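Local coordinates for putative ferritin-like diiron-carboxylate protein TM1526 (Thermotoga maritima, PDB 1VJX) that is of unknown function but, as a ferritin-like protein of the rubrerythrin family, may bind two iron ions and act as an oxidoreductase, at residues Lys113-Ile116 with Ile117-Glu121; Asp53-Arg56 with Ile57-Glu60; Leu94-Lys97 with Asp98-Leu101; Lys136-Ile139 with Asp140-Glu144; Phe62-Met65 with Ser66-Asn70. All coordinates share one frame; numbering follows the deposited sequence.

In the fold
Along the chain the contacts come in the order 2, 5, 3, 1, 4, all of them local. Contacts 2 and 5 share helix 43-68, contact 1 lies on helix 101-125 and contact 4 on helix 129-156; with helix 15-36 these form the four-helix bundle of a ferritin-like fold. Contacts 1 and 4 touch, their centres about 10 Å apart; contacts 2 and 4 also touch, their centres about 12 Å apart, bringing together carboxylates and a histidine, consistent with the diiron site of relatives. Contact 5 is centred about 18 Å from contacts 1 and 4, yet touches both through Phe-62. Contacts 3, in a loop, and 5 have centres about 37 Å apart, on opposite sides of the chain's centre.

Contact 1: Lys113-Ile116 with Ile117-Glu121; sequences KDSI and ILYYE
Tyr-119 lays one face of its ring over the carbonyl oxygen of Ser-115, an i to i+4 contact within one helix of a ferritin-like four-helix bundle. The ring reaches it off-centre: Ser-115 O is 3.0 Å from Tyr-119 CD2, near the rim. Tyr-119 OH approaches Ser-115 CB at 3.7 Å, so the phenol lies back above the earlier turn. The first torsion of Tyr-119, with CG beside the backbone N (chi1 -50°), folds the ring over this carbonyl. The same oxygen takes a 2.9 Å hydrogen bond from Tyr-119 N to Ser-115 O. Tyr-120 behaves differently: its ring runs alongside Ile-116, both side chains pointing the same way, with Ile-116 CG2 3.7 Å from Tyr-120 CE2. The backbone bond from Tyr-120 N to Ile-116 O, 3.0 Å long, joins the same two residues. Ser-115 OG turns back to the carbonyl of Val-111, which holds its polar end within the helix. A leucine in place of Tyr-119 would probably leave the Ser-115 carbonyl without its aromatic cover and lose the ring contact with Phe-62. On the buried side of helix 101-125, Tyr-119 turns into the bundle core, packing on Leu-25 and Glu-26 of helix 15-36, Ile-139 and Glu-142 of helix 129-156 and Phe-62 of helix 43-68; Tyr-120, on the more exposed flank, rests against Ile-139 and Lys-143.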
loop_
_atom_site.group_PDB
_atom_site.type_symbol
_atom_site.label_atom_id
_atom_site.label_comp_id
_atom_site.label_asym_id
_atom_site.label_seq_id
_atom_site.Cartn_x
_atom_site.Cartn_y
_atom_site.Cartn_z
ATOM N N LYS A 113 2.345 -3.353 -6.498
ATOM C CA LYS A 113 2.892 -4.676 -6.485
ATOM C C LYS A 113 3.961 -4.876 -5.414
ATOM O O LYS A 113 4.014 -5.944 -4.804
ATOM C CB LYS A 113 3.402 -5.030 -7.891
ATOM C CG LYS A 113 2.230 -5.277 -8.853
ATOM C CD LYS A 113 2.586 -6.108 -10.090
ATOM C CE LYS A 113 3.396 -5.350 -11.097
ATOM N NZ LYS A 113 3.123 -5.826 -12.483
ATOM N N ASP A 114 4.775 -3.842 -5.153
ATOM C CA ASP A 114 5.845 -3.928 -4.167
ATOM C C ASP A 114 5.240 -4.012 -2.766
ATOM O O ASP A 114 5.631 -4.848 -1.928
ATOM C CB ASP A 114 6.732 -2.715 -4.272
ATOM C CG ASP A 114 7.693 -2.751 -5.462
ATOM O OD1 ASP A 114 7.934 -3.795 -6.071
ATOM O OD2 ASP A 114 8.345 -1.746 -5.780
ATOM N N SER A 115 4.229 -3.176 -2.538
ATOM C CA SER A 115 3.481 -3.163 -1.287
ATOM C C SER A 115 2.670 -4.449 -1.045
ATOM O O SER A 115 2.528 -4.903 0.096
ATOM C CB SER A 115 2.563 -1.968 -1.304
ATOM O OG SER A 115 3.337 -0.794 -1.523
ATOM N N ILE A 116 2.153 -5.048 -2.112
ATOM C CA ILE A 116 1.412 -6.316 -1.956
ATOM C C ILE A 116 2.302 -7.448 -1.417
ATOM O O ILE A 116 1.901 -8.181 -0.502
ATOM C CB ILE A 116 0.661 -6.659 -3.238
ATOM C CG1 ILE A 116 -0.500 -5.676 -3.367
ATOM C CG2 ILE A 116 0.117 -8.102 -3.225
ATOM C CD1 ILE A 116 -1.257 -5.729 -4.655
ATOM N N ILE A 117 3.513 -7.544 -1.958
ATOM C CA ILE A 117 4.482 -8.529 -1.501
ATOM C C ILE A 117 4.709 -8.332 -0.028
ATOM O O ILE A 117 4.719 -9.283 0.758
ATOM C CB ILE A 117 5.825 -8.420 -2.267
ATOM C CG1 ILE A 117 5.623 -8.744 -3.732
ATOM C CG2 ILE A 117 6.886 -9.356 -1.670
ATOM C CD1 ILE A 117 6.870 -8.964 -4.533
ATOM N N LEU A 118 4.864 -7.070 0.366
ATOM C CA LEU A 118 5.154 -6.767 1.765
ATOM C C LEU A 118 3.995 -7.131 2.699
ATOM O O LEU A 118 4.194 -7.612 3.824
ATOM C CB LEU A 118 5.546 -5.324 1.968
ATOM C CG LEU A 118 5.623 -5.078 3.513
ATOM C CD1 LEU A 118 7.038 -5.230 4.051
ATOM C CD2 LEU A 118 5.019 -3.802 3.875
ATOM N N TYR A 119 2.779 -6.828 2.300
ATOM C CA TYR A 119 1.673 -7.219 3.158
ATOM C C TYR A 119 1.535 -8.740 3.245
ATOM O O TYR A 119 1.092 -9.215 4.273
ATOM C CB TYR A 119 0.330 -6.627 2.707
ATOM C CG TYR A 119 0.347 -5.135 2.445
ATOM C CD1 TYR A 119 0.966 -4.259 3.316
ATOM C CD2 TYR A 119 -0.257 -4.616 1.279
ATOM C CE1 TYR A 119 1.004 -2.896 3.067
ATOM C CE2 TYR A 119 -0.208 -3.256 1.013
ATOM C CZ TYR A 119 0.416 -2.403 1.925
ATOM O OH TYR A 119 0.456 -1.071 1.655
ATOM N N TYR A 120 1.849 -9.490 2.172
ATOM C CA TYR A 120 1.897 -10.932 2.268
ATOM C C TYR A 120 2.962 -11.363 3.317
ATOM O O TYR A 120 2.719 -12.220 4.145
ATOM C CB TYR A 120 2.142 -11.597 0.897
ATOM C CG TYR A 120 0.875 -11.861 0.068
ATOM C CD1 TYR A 120 -0.147 -12.681 0.552
ATOM C CD2 TYR A 120 0.714 -11.322 -1.214
ATOM C CE1 TYR A 120 -1.320 -12.945 -0.212
ATOM C CE2 TYR A 120 -0.488 -11.591 -2.003
ATOM C CZ TYR A 120 -1.488 -12.392 -1.478
ATOM O OH TYR A 120 -2.647 -12.669 -2.198
ATOM N N GLU A 121 4.120 -10.705 3.300
ATOM C CA GLU A 121 5.209 -11.045 4.202
ATOM C C GLU A 121 4.765 -10.919 5.618
ATOM O O GLU A 121 4.989 -11.834 6.402
ATOM C CB GLU A 121 6.457 -10.210 3.902
ATOM C CG GLU A 121 7.145 -10.717 2.624
ATOM C CD GLU A 121 8.247 -9.808 2.078
ATOM O OE1 GLU A 121 8.214 -8.589 2.337
ATOM O OE2 GLU A 121 9.158 -10.325 1.384
#

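Contact 2: Asp53-Arg56 with Ile57-Glu60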
loop_
_atom_site.group_PDB
_atom_site.type_symbol
_atom_site.label_atom_id
_atom_site.label_comp_id
_atom_site.label_asym_id
_atom_site.label_seq_id
_atom_site.Cartn_x
_atom_site.Cartn_y
_atom_site.Cartn_z
ATOM N N ASP A 53 -8.941 7.132 0.092
ATOM C CA ASP A 53 -9.726 6.874 1.295
ATOM C C ASP A 53 -9.545 5.437 1.744
ATOM O O ASP A 53 -9.447 5.168 2.921
ATOM C CB ASP A 53 -11.211 7.132 1.041
ATOM C CG ASP A 53 -11.984 7.533 2.320
ATOM O OD1 ASP A 53 -11.680 8.610 2.922
ATOM O OD2 ASP A 53 -12.923 6.839 2.788
ATOM N N GLN A 54 -9.506 4.505 0.794
ATOM C CA GLN A 54 -9.286 3.088 1.125
ATOM C C GLN A 54 -7.944 2.859 1.785
ATOM O O GLN A 54 -7.854 2.144 2.793
ATOM C CB GLN A 54 -9.426 2.216 -0.142
ATOM C CG GLN A 54 -10.880 2.132 -0.588
ATOM C CD GLN A 54 -11.078 1.625 -1.993
ATOM O OE1 GLN A 54 -10.241 0.897 -2.534
ATOM N NE2 GLN A 54 -12.198 1.988 -2.586
ATOM N N GLU A 55 -6.901 3.453 1.200
ATOM C CA GLU A 55 -5.545 3.390 1.769
ATOM C C GLU A 55 -5.489 3.977 3.176
ATOM O O GLU A 55 -4.805 3.436 4.049
ATOM C CB GLU A 55 -4.546 4.148 0.911
ATOM C CG GLU A 55 -4.324 3.609 -0.475
ATOM C CD GLU A 55 -3.624 2.265 -0.503
ATOM O OE1 GLU A 55 -4.326 1.241 -0.434
ATOM O OE2 GLU A 55 -2.377 2.242 -0.628
ATOM N N ARG A 56 -6.175 5.099 3.363
ATOM C CA ARG A 56 -6.376 5.717 4.682
ATOM C C ARG A 56 -6.841 4.693 5.726
ATOM O O ARG A 56 -6.136 4.422 6.727
ATOM C CB ARG A 56 -7.396 6.845 4.576
ATOM C CG ARG A 56 -7.560 7.688 5.851
ATOM C CD ARG A 56 -8.719 8.703 5.777
ATOM N NE ARG A 56 -9.972 8.047 5.395
ATOM C CZ ARG A 56 -10.792 7.414 6.238
ATOM N NH1 ARG A 56 -10.532 7.354 7.541
ATOM N NH2 ARG A 56 -11.901 6.845 5.782
ATOM N N ILE A 57 -8.005 4.094 5.469
ATOM C CA ILE A 57 -8.606 3.106 6.371
ATOM C C ILE A 57 -7.659 1.964 6.710
ATOM O O ILE A 57 -7.591 1.529 7.855
ATOM C CB ILE A 57 -9.929 2.581 5.765
ATOM C CG1 ILE A 57 -11.015 3.639 5.916
ATOM C CG2 ILE A 57 -10.388 1.260 6.427
ATOM C CD1 ILE A 57 -12.224 3.367 5.022
ATOM N N HIS A 58 -6.924 1.500 5.705
ATOM C CA HIS A 58 -5.913 0.463 5.858
ATOM C C HIS A 58 -4.827 0.850 6.823
ATOM O O HIS A 58 -4.444 0.023 7.646
ATOM C CB HIS A 58 -5.262 0.147 4.520
ATOM C CG HIS A 58 -6.165 -0.579 3.579
ATOM N ND1 HIS A 58 -5.927 -0.655 2.227
ATOM C CD2 HIS A 58 -7.309 -1.265 3.806
ATOM C CE1 HIS A 58 -6.891 -1.354 1.662
ATOM N NE2 HIS A 58 -7.743 -1.728 2.601
ATOM N N ALA A 59 -4.332 2.088 6.702
ATOM C CA ALA A 59 -3.298 2.622 7.593
ATOM C C ALA A 59 -3.778 2.654 9.042
ATOM O O ALA A 59 -3.042 2.311 9.938
ATOM C CB ALA A 59 -2.901 4.044 7.154
ATOM N N GLU A 60 -5.021 3.098 9.244
ATOM C CA GLU A 60 -5.652 3.135 10.569
ATOM C C GLU A 60 -5.761 1.731 11.160
ATOM O O GLU A 60 -5.779 1.560 12.359
ATOM C CB GLU A 60 -7.062 3.736 10.483
ATOM C CG GLU A 60 -7.137 5.254 10.342
ATOM C CD GLU A 60 -8.563 5.807 10.061
ATOM O OE1 GLU A 60 -9.552 5.014 9.881
ATOM O OE2 GLU A 60 -8.700 7.065 9.995
#
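Glu-55 and His-58 fit the Glu-x-x-His signature by which ferritin-like diiron proteins supply metal ligands from a bundle helix, although any such role here is an inference from the family. The carboxylate comes to the ring's edge, Glu-55 OE1 standing 3.6 Å from His-58 ND1. One face of the imidazole lies over the carbonyl of Gln-54, whose O is 3.3 Å from His-58 CG. Both ring nitrogens have other partners: NE2 bonds Gln-141, and ND1 bonds Glu-26 and, weakly, Glu-142. Beyond this pair, Arg-56 is held between two carboxylates. Its chain, extended as far as CD, bends at chi3 (53°) to bring the guanidinium to both. It grips Asp-53 side-on through NE and NH2, with Arg-56 NE 3.1 Å from Asp-53 OD1 and Arg-56 NH2 3.2 Å from Asp-53 OD2; the second bond is nearly straight at 170°. Both oxygens are met from above the carboxylate plane. On the next turn Arg-56 NH1 reaches Glu-60 OE2 at 3.1 Å, a salt bridge whose hydrogen bond is weak and bent (122°). Ile-57 CG1 covers one face of the guanidinium, 3.3 Å from Arg-56 NH2. The chemistry thus divides round the helix: outside, a three-residue salt-bridge network in which one guanidinium serves two carboxylates; inside, bonds to Gln-141 and Glu-26, one at each ring nitrogen, that would hold the rotation of the imidazole.

Contact 3: Leu94-Lys97 with Asp98-Leu101; sequences LRRK and DLTL
Asp-98 begins the second segment by setting one carboxylate oxygen, OD1, over one face of the Arg-96 guanidinium, the two planes 57° apart. With CG between the backbone N and the carbonyl carbon (chi1 58°), Asp-98 brings OD1 to 3.4 Å from Arg-96 NH1. Since OD1 sits above the guanidinium and not in line with any of its N-H bonds, the salt bridge is purely electrostatic. Leu-99 follows, its CD2 methyl 3.2 Å from Arg-96 NE, while its other methyl, CD1, approaches Leu-94 CD2 at 4.5 Å. Thr-100 then takes the N-cap of helix 101-125, its side chain holding a backbone N, while Glu-103 bonds the Thr-100 N in return, as in a capping box. Glu-103 also forms a salt bridge with Arg-96 NH2. Were Arg-96 replaced by an alanine, Asp-98 and Glu-103 would probably both lose their positive mate, and Leu-99 CD2 the guanidinium beside it. The loop thereby joins helix 101-125, with Leu-94 lying on helix 15-36 and Leu-101 turned to helices 43-68 and 129-156.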
loop_
_atom_site.group_PDB
_atom_site.type_symbol
_atom_site.label_atom_id
_atom_site.label_comp_id
_atom_site.label_asym_id
_atom_site.label_seq_id
_atom_site.Cartn_x
_atom_site.Cartn_y
_atom_site.Cartn_z
ATOM N N LEU A 94 4.897 15.098 -9.478
ATOM C CA LEU A 94 3.615 15.650 -9.045
ATOM C C LEU A 94 3.569 17.174 -9.078
ATOM O O LEU A 94 2.512 17.767 -8.880
ATOM C CB LEU A 94 3.248 15.169 -7.640
ATOM C CG LEU A 94 3.005 13.665 -7.441
ATOM C CD1 LEU A 94 2.564 13.444 -6.024
ATOM C CD2 LEU A 94 1.983 13.079 -8.369
ATOM N N ARG A 95 4.707 17.805 -9.333
ATOM C CA ARG A 95 4.773 19.243 -9.532
ATOM C C ARG A 95 4.331 19.593 -10.978
ATOM O O ARG A 95 3.873 20.712 -11.245
ATOM C CB ARG A 95 6.213 19.716 -9.281
ATOM C CG ARG A 95 6.349 20.885 -8.356
ATOM C CD ARG A 95 7.764 21.064 -7.800
ATOM N NE ARG A 95 7.983 20.224 -6.622
ATOM C CZ ARG A 95 8.414 20.656 -5.420
ATOM N NH1 ARG A 95 8.725 21.952 -5.205
ATOM N NH2 ARG A 95 8.542 19.769 -4.426
ATOM N N ARG A 96 4.488 18.636 -11.896
ATOM C CA ARG A 96 4.248 18.847 -13.324
ATOM C C ARG A 96 2.779 19.075 -13.618
ATOM O O ARG A 96 1.927 18.619 -12.884
ATOM C CB ARG A 96 4.795 17.686 -14.159
ATOM C CG ARG A 96 6.290 17.814 -14.447
ATOM C CD ARG A 96 7.028 16.499 -14.728
ATOM N NE ARG A 96 6.275 15.541 -15.550
ATOM C CZ ARG A 96 6.232 15.516 -16.879
ATOM N NH1 ARG A 96 6.890 16.419 -17.616
ATOM N NH2 ARG A 96 5.507 14.584 -17.482
ATOM N N LYS A 97 2.501 19.818 -14.683
ATOM C CA LYS A 97 1.142 20.219 -15.009
ATOM C C LYS A 97 0.608 19.493 -16.246
ATOM O O LYS A 97 -0.528 19.747 -16.665
ATOM C CB LYS A 97 1.103 21.745 -15.202
ATOM C CG LYS A 97 1.358 22.568 -13.932
ATOM C CD LYS A 97 1.426 24.045 -14.262
ATOM C CE LYS A 97 1.793 24.907 -13.062
ATOM N NZ LYS A 97 2.290 26.269 -13.461
ATOM N N ASP A 98 1.419 18.588 -16.804
ATOM C CA ASP A 98 1.095 17.868 -18.048
ATOM C C ASP A 98 1.268 16.363 -17.935
ATOM O O ASP A 98 1.661 15.708 -18.904
ATOM C CB ASP A 98 1.993 18.349 -19.187
ATOM C CG ASP A 98 3.461 18.161 -18.884
ATOM O OD1 ASP A 98 3.780 17.669 -17.789
ATOM O OD2 ASP A 98 4.377 18.505 -19.656
ATOM N N LEU A 99 0.977 15.803 -16.768
ATOM C CA LEU A 99 1.180 14.390 -16.558
ATOM C C LEU A 99 0.167 13.577 -17.370
ATOM O O LEU A 99 -1.012 13.933 -17.443
ATOM C CB LEU A 99 1.056 14.047 -15.070
ATOM C CG LEU A 99 2.103 14.631 -14.107
ATOM C CD1 LEU A 99 1.824 14.113 -12.707
ATOM C CD2 LEU A 99 3.524 14.270 -14.495
ATOM N N THR A 100 0.648 12.491 -17.980
ATOM C CA THR A 100 -0.214 11.527 -18.650
ATOM C C THR A 100 -0.688 10.470 -17.654
ATOM O O THR A 100 -0.015 10.176 -16.670
ATOM C CB THR A 100 0.514 10.833 -19.831
ATOM O OG1 THR A 100 1.586 10.015 -19.358
ATOM C CG2 THR A 100 1.201 11.848 -20.757
ATOM N N LEU A 101 -1.850 9.895 -17.922
ATOM C CA LEU A 101 -2.394 8.846 -17.061
ATOM C C LEU A 101 -1.461 7.648 -17.056
ATOM O O LEU A 101 -1.212 7.067 -16.009
ATOM C CB LEU A 101 -3.816 8.444 -17.506
ATOM C CG LEU A 101 -4.560 7.467 -16.568
ATOM C CD1 LEU A 101 -4.959 8.100 -15.233
ATOM C CD2 LEU A 101 -5.792 6.884 -17.295
#

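Contact 4: Lys136-Ile139 with Asp140-Glu144; sequences KKII and DQEKE
Ile-138 and Glu-142 lie side by side and point the same way on the buried side of helix 129-156, whereas Lys-136, Asp-140 and Lys-143 form a looser charged row toward solvent. With CG anti to the carbonyl carbon (chi1 -71°), Glu-142 lays CG back over the previous turn, tightly at 3.1 Å from Ile-138 O; the bend at chi2 (-64°) then turns the carboxylate. That oxygen also receives a 2.8 Å hydrogen bond from Glu-142 N to Ile-138 O. The two side chains touch more loosely, Ile-138 CG2 being 4.1 Å from Glu-142 CG, and Ile-138 packs against Ile-61 of helix 43-68. Next to it, Ile-139 CG2 touches Lys-143 CE at 4.0 Å, the lysine's aliphatic part reaching obliquely past the isoleucine. On the open side Asp-140 is shared by two lysines: its OD1 is 3.6 Å from Lys-143 NZ, and its OD2 is 3.9 Å from Lys-136 NZ, a long salt bridge. Lys-137 passes the Gln-141 amide without a hydrogen bond, Lys-137 NZ being 3.5 Å from Gln-141 NE2, both donors, while Gln-141 OE1 is taken by His-58. Two chemistries therefore share one helix: Asp-140 probably offsets part of the charge of both lysines, and Glu-142, its OE2 weakly hydrogen-bonded to His-58 ND1, lies beside Glu-112, Glu-26 and Glu-55, an acidic gathering consistent with the metal site of a diiron-carboxylate protein.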
loop_
_atom_site.group_PDB
_atom_site.type_symbol
_atom_site.label_atom_id
_atom_site.label_comp_id
_atom_site.label_asym_id
_atom_site.label_seq_id
_atom_site.Cartn_x
_atom_site.Cartn_y
_atom_site.Cartn_z
ATOM N N LYS A 136 -5.403 -10.278 5.545
ATOM C CA LYS A 136 -5.908 -10.867 4.295
ATOM C C LYS A 136 -7.017 -10.026 3.620
ATOM O O LYS A 136 -7.057 -9.925 2.408
ATOM C CB LYS A 136 -6.438 -12.284 4.527
ATOM C CG LYS A 136 -6.944 -12.918 3.231
ATOM C CD LYS A 136 -6.868 -14.418 3.183
ATOM C CE LYS A 136 -6.941 -14.959 1.698
ATOM N NZ LYS A 136 -8.328 -15.175 1.250
ATOM N N LYS A 137 -7.925 -9.475 4.421
ATOM C CA LYS A 137 -8.918 -8.521 3.949
ATOM C C LYS A 137 -8.279 -7.332 3.220
ATOM O O LYS A 137 -8.692 -6.984 2.104
ATOM C CB LYS A 137 -9.783 -8.039 5.127
ATOM C CG LYS A 137 -11.135 -7.432 4.714
ATOM C CD LYS A 137 -11.953 -7.000 5.949
ATOM C CE LYS A 137 -12.899 -5.809 5.653
ATOM N NZ LYS A 137 -13.996 -6.135 4.644
ATOM N N ILE A 138 -7.243 -6.755 3.839
ATOM C CA ILE A 138 -6.484 -5.636 3.263
ATOM C C ILE A 138 -5.785 -6.018 1.964
ATOM O O ILE A 138 -5.804 -5.262 1.002
ATOM C CB ILE A 138 -5.449 -5.086 4.299
ATOM C CG1 ILE A 138 -6.164 -4.386 5.482
ATOM C CG2 ILE A 138 -4.453 -4.076 3.664
ATOM C CD1 ILE A 138 -5.246 -4.028 6.626
ATOM N N ILE A 139 -5.141 -7.182 1.959
ATOM C CA ILE A 139 -4.511 -7.716 0.770
ATOM C C ILE A 139 -5.499 -7.882 -0.407
ATOM O O ILE A 139 -5.184 -7.493 -1.524
ATOM C CB ILE A 139 -3.819 -9.062 1.095
ATOM C CG1 ILE A 139 -2.531 -8.831 1.904
ATOM C CG2 ILE A 139 -3.455 -9.816 -0.206
ATOM C CD1 ILE A 139 -1.901 -10.141 2.492
ATOM N N ASP A 140 -6.646 -8.504 -0.144
ATOM C CA ASP A 140 -7.727 -8.622 -1.106
ATOM C C ASP A 140 -8.165 -7.283 -1.645
ATOM O O ASP A 140 -8.344 -7.145 -2.826
ATOM C CB ASP A 140 -8.922 -9.326 -0.495
ATOM C CG ASP A 140 -8.690 -10.798 -0.295
ATOM O OD1 ASP A 140 -7.907 -11.409 -1.098
ATOM O OD2 ASP A 140 -9.298 -11.436 0.623
ATOM N N GLN A 141 -8.319 -6.283 -0.785
ATOM C CA GLN A 141 -8.680 -4.939 -1.241
ATOM C C GLN A 141 -7.543 -4.303 -2.036
ATOM O O GLN A 141 -7.777 -3.596 -2.991
ATOM C CB GLN A 141 -9.092 -4.058 -0.047
ATOM C CG GLN A 141 -10.544 -4.305 0.395
ATOM C CD GLN A 141 -10.874 -3.992 1.891
ATOM O OE1 GLN A 141 -10.069 -3.431 2.629
ATOM N NE2 GLN A 141 -12.065 -4.408 2.312
ATOM N N GLU A 142 -6.301 -4.540 -1.617
ATOM C CA GLU A 142 -5.139 -4.001 -2.328
ATOM C C GLU A 142 -5.062 -4.615 -3.713
ATOM O O GLU A 142 -4.670 -3.946 -4.650
ATOM C CB GLU A 142 -3.849 -4.266 -1.564
ATOM C CG GLU A 142 -3.698 -3.438 -0.291
ATOM C CD GLU A 142 -3.601 -1.939 -0.531
ATOM O OE1 GLU A 142 -3.366 -1.545 -1.706
ATOM O OE2 GLU A 142 -3.757 -1.163 0.459
ATOM N N LYS A 143 -5.444 -5.892 -3.828
ATOM C CA LYS A 143 -5.369 -6.605 -5.097
ATOM C C LYS A 143 -6.477 -6.156 -6.049
ATOM O O LYS A 143 -6.320 -6.234 -7.256
ATOM C CB LYS A 143 -5.481 -8.098 -4.877
ATOM C CG LYS A 143 -4.249 -8.807 -4.328
ATOM C CD LYS A 143 -4.403 -10.339 -4.539
ATOM C CE LYS A 143 -5.359 -10.982 -3.535
ATOM N NZ LYS A 143 -6.135 -12.011 -4.173
ATOM N N GLU A 144 -7.595 -5.694 -5.496
ATOM C CA GLU A 144 -8.626 -4.968 -6.266
ATOM C C GLU A 144 -8.198 -3.553 -6.710
ATOM O O GLU A 144 -8.636 -3.089 -7.742
ATOM C CB GLU A 144 -9.920 -4.840 -5.457
ATOM C CG GLU A 144 -10.700 -6.139 -5.285
ATOM C CD GLU A 144 -11.175 -6.704 -6.587
ATOM O OE1 GLU A 144 -11.406 -5.920 -7.553
ATOM O OE2 GLU A 144 -11.312 -7.947 -6.636
#

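Contact 5: Phe62-Met65 with Ser66-Asn70; sequences FRKM and SDQEN
Met-65 and Glu-69, like Lys-64 and Gln-68, form contacts one turn apart at the C-terminal end of helix 43-68. Met-65, present as selenomethionine, has CG anti to the backbone N (chi1 -177°), which places it alongside Glu-69, the two CG atoms 3.5 Å apart and both side chains pointing the same way. Met-65 O receives two amides: Glu-69 N in its carbonyl plane at 2.8 Å, and Gln-68 N weakly at 3.1 Å. Gln-68 N also bonds Lys-64 O at 2.9 Å, a forked pattern at the point where the helix gives out, for Glu-69 is the first residue to leave helical backbone angles. On the outer surface the Lys-64 chain passes the amide of Gln-68, its CE 3.2 Å from Gln-68 OE1. Ser-66 OG turns back to Arg-63 O at 3.4 Å, a weak bond. Arg-63 itself pairs with Glu-27 of helix 15-36. Asn-70 then N-caps helix 71-74 by bonding the backbone of Glu-73. On the inner side Met-65 packs on Thr-134 and Val-135 and Glu-69 on Ala-131, all of helix 129-156, while Phe-62 and Ser-66 face Ala-22 and Leu-19 of helix 15-36.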
loop_
_atom_site.group_PDB
_atom_site.type_symbol
_atom_site.label_atom_id
_atom_site.label_comp_id
_atom_site.label_asym_id
_atom_site.label_seq_id
_atom_site.Cartn_x
_atom_site.Cartn_y
_atom_site.Cartn_z
ATOM N N PHE A 62 -3.687 -0.974 10.355
ATOM C CA PHE A 62 -2.296 -1.294 10.666
ATOM C C PHE A 62 -1.747 -0.537 11.905
ATOM O O PHE A 62 -0.931 -1.082 12.635
ATOM C CB PHE A 62 -1.392 -1.015 9.455
ATOM C CG PHE A 62 -1.492 -2.018 8.367
ATOM C CD1 PHE A 62 -1.746 -3.364 8.631
ATOM C CD2 PHE A 62 -1.277 -1.619 7.037
ATOM C CE1 PHE A 62 -1.828 -4.284 7.577
ATOM C CE2 PHE A 62 -1.335 -2.512 5.995
ATOM C CZ PHE A 62 -1.626 -3.853 6.240
ATOM N N ARG A 63 -2.141 0.711 12.111
ATOM C CA ARG A 63 -1.652 1.458 13.314
ATOM C C ARG A 63 -2.255 0.814 14.576
ATOM O O ARG A 63 -1.559 0.539 15.534
ATOM C CB ARG A 63 -2.041 2.937 13.307
ATOM C CG ARG A 63 -1.326 3.802 12.284
ATOM C CD ARG A 63 -1.349 5.327 12.628
ATOM N NE ARG A 63 -2.636 5.917 12.278
ATOM C CZ ARG A 63 -2.951 6.385 11.066
ATOM N NH1 ARG A 63 -2.060 6.394 10.089
ATOM N NH2 ARG A 63 -4.161 6.879 10.832
ATOM N N LYS A 64 -3.554 0.555 14.562
ATOM C CA LYS A 64 -4.211 -0.068 15.703
ATOM C C LYS A 64 -3.534 -1.403 16.008
ATOM O O LYS A 64 -3.378 -1.795 17.141
ATOM C CB LYS A 64 -5.687 -0.274 15.373
ATOM C CG LYS A 64 -6.586 -0.461 16.559
ATOM C CD LYS A 64 -7.943 -1.083 16.120
ATOM C CE LYS A 64 -8.866 -1.330 17.318
ATOM N NZ LYS A 64 -10.239 -0.791 17.037
HETATM N N MSE A 65 -3.129 -2.085 14.957
HETATM C CA MSE A 65 -2.601 -3.455 15.058
HETATM C C MSE A 65 -1.240 -3.433 15.727
HETATM O O MSE A 65 -0.984 -4.218 16.665
HETATM C CB MSE A 65 -2.501 -4.088 13.684
HETATM C CG MSE A 65 -2.033 -5.488 13.735
HETATM SE SE MSE A 65 -2.190 -6.471 11.988
HETATM C CE MSE A 65 -4.241 -6.543 11.632
ATOM N N SER A 66 -0.385 -2.505 15.289
ATOM C CA SER A 66 0.950 -2.428 15.868
ATOM C C SER A 66 0.934 -2.014 17.350
ATOM O O SER A 66 1.860 -2.311 18.104
ATOM C CB SER A 66 1.841 -1.512 15.036
ATOM O OG SER A 66 1.806 -0.184 15.463
ATOM N N ASP A 67 -0.111 -1.304 17.738
ATOM C CA ASP A 67 -0.365 -0.969 19.121
ATOM C C ASP A 67 -0.920 -2.129 19.957
ATOM O O ASP A 67 -0.550 -2.320 21.087
ATOM C CB ASP A 67 -1.373 0.160 19.181
ATOM C CG ASP A 67 -1.433 0.778 20.539
ATOM O OD1 ASP A 67 -0.344 0.804 21.208
ATOM O OD2 ASP A 67 -2.509 1.246 20.996
ATOM N N GLN A 68 -1.825 -2.909 19.384
ATOM C CA GLN A 68 -2.600 -3.868 20.179
ATOM C C GLN A 68 -2.146 -5.335 20.038
ATOM O O GLN A 68 -2.471 -6.143 20.888
ATOM C CB GLN A 68 -4.087 -3.702 19.820
ATOM C CG GLN A 68 -4.749 -2.474 20.556
ATOM C CD GLN A 68 -6.151 -2.158 19.995
ATOM O OE1 GLN A 68 -6.621 -2.843 19.066
ATOM N NE2 GLN A 68 -6.815 -1.129 20.561
ATOM N N GLU A 69 -1.404 -5.680 18.981
ATOM C CA GLU A 69 -0.871 -7.047 18.882
ATOM C C GLU A 69 0.077 -7.404 20.050
ATOM O O GLU A 69 0.826 -6.554 20.545
ATOM C CB GLU A 69 -0.186 -7.294 17.538
ATOM C CG GLU A 69 -1.139 -7.591 16.374
ATOM C CD GLU A 69 -2.251 -8.556 16.725
ATOM O OE1 GLU A 69 -2.003 -9.754 16.766
ATOM O OE2 GLU A 69 -3.392 -8.114 16.937
ATOM N N ASN A 70 0.057 -8.647 20.505
ATOM C CA ASN A 70 0.869 -9.000 21.687
ATOM C C ASN A 70 2.407 -8.832 21.405
ATOM O O ASN A 70 2.899 -9.119 20.311
ATOM C CB ASN A 70 0.424 -10.388 22.239
ATOM C CG ASN A 70 1.587 -11.335 22.528
ATOM O OD1 ASN A 70 2.129 -11.942 21.601
ATOM N ND2 ASN A 70 1.950 -11.491 23.814
#